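Local coordinates for amino acid ABC transporter, periplasmic amino acid-binding protein, putative (Streptococcus pneumoniae, PDB 4I62), which binds L-arginine and probably delivers it to the membrane permease as the substrate-binding component of an amino acid ABC transporter, at residues N130-K135 with A215-E220. Numbering follows the deposited sequence. Where two conformers were deposited one is given.
Sequences NKLIVK and ADLNFE
Leu132 lies against Ala215 and Leu217 where the chain leaving strand 212-214 diverges from strand 126-135, the two running roughly antiparallel. Ala215 N donates to Leu132 O (2.9 Å, N-H...O 169°), the one direct hydrogen bond between the segments; beyond it water bridges the widening gap. One water accepts from Leu132 N and donates to Ala215 O and to Leu217 O (2.8 Å each), and another joins Asn130 O to Phe219 N, so backbone groups that no longer reach each other are still tied. In the Leu132 side chain, CG anti to the carbonyl carbon (chi1 -62°) and CD1 extended anti to CA (chi2 -179°) bring CD1 against Leu217 CD1 (3.8 Å), the two side chains crossing at a slant. Its CD2 branch reaches more loosely toward Phe219 CZ (4.3 Å). On the Ala215 side, CB of Ala215 packs against Leu132 CB and against Val134 CG2 (3.9 Å). Phe219 presents its CD2 edge to Asn130: the ring atom CD2 is 3.6 Å from Asn130 O, which lies at the rim in the ring plane, and CD2 also touches Asn130 CB. Leu217 CD2 rests over one face of this ring, offset toward its rim, while Met164 of helix 160-168 also touches Phe219. The Asn130 amide leads away from the loop, and its OD1 accepts from Gln161 NE2. Antiparallel pairing of 212-214 with 126-135 thus ends in the Ala215-Leu132 bond, with waters between the parting backbones, in one lobe of the type II periplasmic binding protein fold, Asn130 at the end nearer the bound arginine.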
ATOM      1  N   ASN A 130      -0.607  -2.456 -11.747  1.00 10.86           N
ATOM      2  CA  ASN A 130      -1.697  -1.509 -11.575  1.00  9.39           C
ATOM      3  C   ASN A 130      -2.937  -1.905 -12.358  1.00  8.96           C
ATOM      4  O   ASN A 130      -2.836  -2.375 -13.490  1.00 10.39           O
ATOM      5  CB  ASN A 130      -1.224  -0.113 -11.966  1.00 10.60           C
ATOM      6  CG  ASN A 130      -0.254   0.423 -10.941  1.00 12.95           C
ATOM      7  OD1 ASN A 130      -0.649   0.761  -9.851  1.00 11.58           O
ATOM      8  ND2 ASN A 130       1.051   0.358 -11.246  1.00 19.95           N
ATOM      9  N   LYS A 131      -4.100  -1.704 -11.753  1.00  8.74           N
ATOM     10  CA  LYS A 131      -5.395  -2.022 -12.341  1.00  8.95           C
ATOM     11  C   LYS A 131      -6.359  -0.873 -12.114  1.00  7.48           C
ATOM     12  O   LYS A 131      -6.036   0.077 -11.378  1.00  8.94           O
ATOM     13  CB  LYS A 131      -5.984  -3.295 -11.727  1.00 10.83           C
ATOM     14  CG  LYS A 131      -5.112  -4.511 -11.835  1.00 14.24           C
ATOM     15  CD  LYS A 131      -5.052  -4.973 -13.250  1.00 15.63           C
ATOM     16  CE  LYS A 131      -4.652  -6.423 -13.297  1.00 20.36           C
ATOM     17  NZ  LYS A 131      -5.002  -6.973 -14.637  1.00 21.71           N
ATOM     18  N   LEU A 132      -7.533  -0.962 -12.757  1.00  8.66           N
ATOM     19  CA  LEU A 132      -8.653  -0.067 -12.436  1.00  8.41           C
ATOM     20  C   LEU A 132      -9.742  -0.842 -11.765  1.00  8.46           C
ATOM     21  O   LEU A 132     -10.122  -1.938 -12.229  1.00 10.28           O
ATOM     22  CB  LEU A 132      -9.333   0.532 -13.642  1.00 10.99           C
ATOM     23  CG  LEU A 132      -8.542   1.425 -14.563  1.00 12.56           C
ATOM     24  CD1 LEU A 132      -9.583   1.863 -15.658  1.00 11.92           C
ATOM     25  CD2 LEU A 132      -7.961   2.636 -13.851  1.00 14.51           C
ATOM     26  N   ILE A 133     -10.294  -0.254 -10.716  1.00  8.50           N
ATOM     27  CA  ILE A 133     -11.582  -0.684 -10.197  1.00  8.37           C
ATOM     28  C   ILE A 133     -12.662   0.279 -10.701  1.00  7.81           C
ATOM     29  O   ILE A 133     -12.455   1.500 -10.754  1.00  8.41           O
ATOM     30  CB  ILE A 133     -11.557  -0.840  -8.640  1.00  8.81           C
ATOM     31  CG1 ILE A 133     -12.848  -1.477  -8.111  1.00 10.37           C
ATOM     32  CG2 ILE A 133     -11.233   0.450  -7.934  1.00  9.73           C
ATOM     33  CD1 ILE A 133     -12.726  -1.889  -6.634  1.00 10.03           C
ATOM     34  N   VAL A 134     -13.781  -0.313 -11.143  1.00  8.21           N
ATOM     35  CA  VAL A 134     -14.873   0.410 -11.770  1.00  8.01           C
ATOM     36  C   VAL A 134     -16.200  -0.171 -11.277  1.00  7.59           C
ATOM     37  O   VAL A 134     -16.244  -1.245 -10.682  1.00  8.92           O
ATOM     38  CB  VAL A 134     -14.784   0.286 -13.332  1.00  8.33           C
ATOM     39  CG1 VAL A 134     -13.525   0.979 -13.828  1.00  9.67           C
ATOM     40  CG2 VAL A 134     -14.823  -1.171 -13.801  1.00  9.42           C
ATOM     41  N   LYS A 135     -17.299   0.550 -11.551  1.00  8.48           N
ATOM     42  CA  LYS A 135     -18.604  -0.109 -11.400  1.00  8.79           C
ATOM     43  C   LYS A 135     -18.639  -1.342 -12.295  1.00  8.70           C
ATOM     44  O   LYS A 135     -18.089  -1.318 -13.420  1.00  9.65           O
ATOM     45  CB  LYS A 135     -19.741   0.819 -11.750  1.00 10.11           C
ATOM     46  CG  LYS A 135     -20.008   1.932 -10.760  1.00 13.59           C
ATOM     47  CD  LYS A 135     -21.410   2.483 -11.052  1.00 18.32           C
ATOM     48  CE  LYS A 135     -21.958   3.377  -9.957  1.00 19.28           C
ATOM     49  NZ  LYS A 135     -21.222   4.646  -9.965  1.00 18.46           N
ATOM     50  N   ALA A 215     -11.571  -3.732 -14.037  1.00  8.18           N
ATOM     51  CA  ALA A 215     -11.742  -3.482 -15.457  1.00  8.73           C
ATOM     52  C   ALA A 215     -10.766  -4.294 -16.289  1.00  8.73           C
ATOM     53  O   ALA A 215      -9.721  -4.777 -15.822  1.00  9.20           O
ATOM     54  CB  ALA A 215     -11.507  -2.001 -15.760  1.00  9.93           C
ATOM     55  N   ASP A 216     -11.081  -4.437 -17.570  1.00  9.49           N
ATOM     56  CA  ASP A 216     -10.171  -5.072 -18.515  1.00 10.65           C
ATOM     57  C   ASP A 216      -8.838  -4.337 -18.696  1.00 11.11           C
ATOM     58  O   ASP A 216      -7.859  -4.930 -19.135  1.00 13.35           O
ATOM     59  CB  ASP A 216     -10.850  -5.174 -19.889  1.00 12.31           C
ATOM     60  CG  ASP A 216     -11.914  -6.254 -19.975  1.00 12.92           C
ATOM     61  OD1 ASP A 216     -11.965  -7.084 -19.040  1.00 13.52           O
ATOM     62  OD2 ASP A 216     -12.711  -6.262 -20.958  1.00 15.04           O
ATOM     63  N   LEU A 217      -8.794  -3.053 -18.406  1.00 10.97           N
ATOM     64  CA  LEU A 217      -7.607  -2.239 -18.707  1.00 10.55           C
ATOM     65  C   LEU A 217      -6.315  -2.781 -18.129  1.00 10.87           C
ATOM     66  O   LEU A 217      -6.254  -3.206 -16.963  1.00 11.60           O
ATOM     67  CB  LEU A 217      -7.827  -0.806 -18.209  1.00 11.75           C
ATOM     68  CG  LEU A 217      -6.720   0.218 -18.503  1.00 12.56           C
ATOM     69  CD1 LEU A 217      -7.348   1.584 -18.712  1.00 14.68           C
ATOM     70  CD2 LEU A 217      -5.671   0.293 -17.412  1.00 14.45           C
ATOM     71  N   ASN A 218      -5.273  -2.767 -18.958  0.51 12.17           N
ATOM     72  CA  ASN A 218      -3.898  -2.918 -18.498  0.51 13.83           C
ATOM     73  C   ASN A 218      -3.183  -1.601 -18.798  0.51 12.91           C
ATOM     74  O   ASN A 218      -3.555  -0.855 -19.719  0.51 10.83           O
ATOM     75  CB  ASN A 218      -3.172  -4.069 -19.209  0.51 14.95           C
ATOM     76  CG  ASN A 218      -2.937  -3.783 -20.672  0.51 14.81           C
ATOM     77  OD1 ASN A 218      -3.870  -3.853 -21.461  0.51 15.39           O
ATOM     78  ND2 ASN A 218      -1.684  -3.494 -21.053  0.51 16.52           N
ATOM     79  N   PHE A 219      -2.140  -1.338 -18.025  1.00 13.32           N
ATOM     80  CA  PHE A 219      -1.189  -0.288 -18.365  1.00 13.74           C
ATOM     81  C   PHE A 219      -0.017  -0.931 -19.097  1.00 16.66           C
ATOM     82  O   PHE A 219       0.383  -2.061 -18.796  1.00 19.57           O
ATOM     83  CB  PHE A 219      -0.737   0.417 -17.082  1.00 15.21           C
ATOM     84  CG  PHE A 219      -1.831   1.199 -16.418  1.00 12.94           C
ATOM     85  CD1 PHE A 219      -2.134   2.492 -16.843  1.00 14.12           C
ATOM     86  CD2 PHE A 219      -2.556   0.654 -15.361  1.00 13.34           C
ATOM     87  CE1 PHE A 219      -3.141   3.212 -16.247  1.00 14.59           C
ATOM     88  CE2 PHE A 219      -3.560   1.357 -14.772  1.00 13.45           C
ATOM     89  CZ  PHE A 219      -3.849   2.661 -15.194  1.00 14.23           C
ATOM     90  N   GLU A 220       0.544  -0.202 -20.046  1.00 15.84           N
ATOM     91  CA  GLU A 220       1.656  -0.696 -20.836  1.00 23.03           C
ATOM     92  C   GLU A 220       2.854  -0.488 -19.908  1.00 34.20           C
ATOM     93  O   GLU A 220       3.374   0.620 -19.797  1.00 39.53           O
ATOM     94  CB  GLU A 220       1.787   0.092 -22.157  1.00 22.93           C
ATOM     95  CG  GLU A 220       2.802  -0.480 -23.134  1.00 30.65           C
ATOM     96  CD  GLU A 220       2.286  -1.701 -23.866  1.00 33.87           C
ATOM     97  OE1 GLU A 220       1.181  -1.640 -24.446  1.00 29.93           O
ATOM     98  OE2 GLU A 220       2.997  -2.727 -23.890  1.00 39.73           O
TER
HETATM   99  O   HOH W   1      -1.728  -3.226 -15.784  1.00 14.07           O
HETATM  100  O   HOH W   2      -8.191  -7.156 -16.020  0.63 15.10           O
HETATM  101  O   HOH W   3      -7.867  -2.916 -14.741  1.00 11.27           O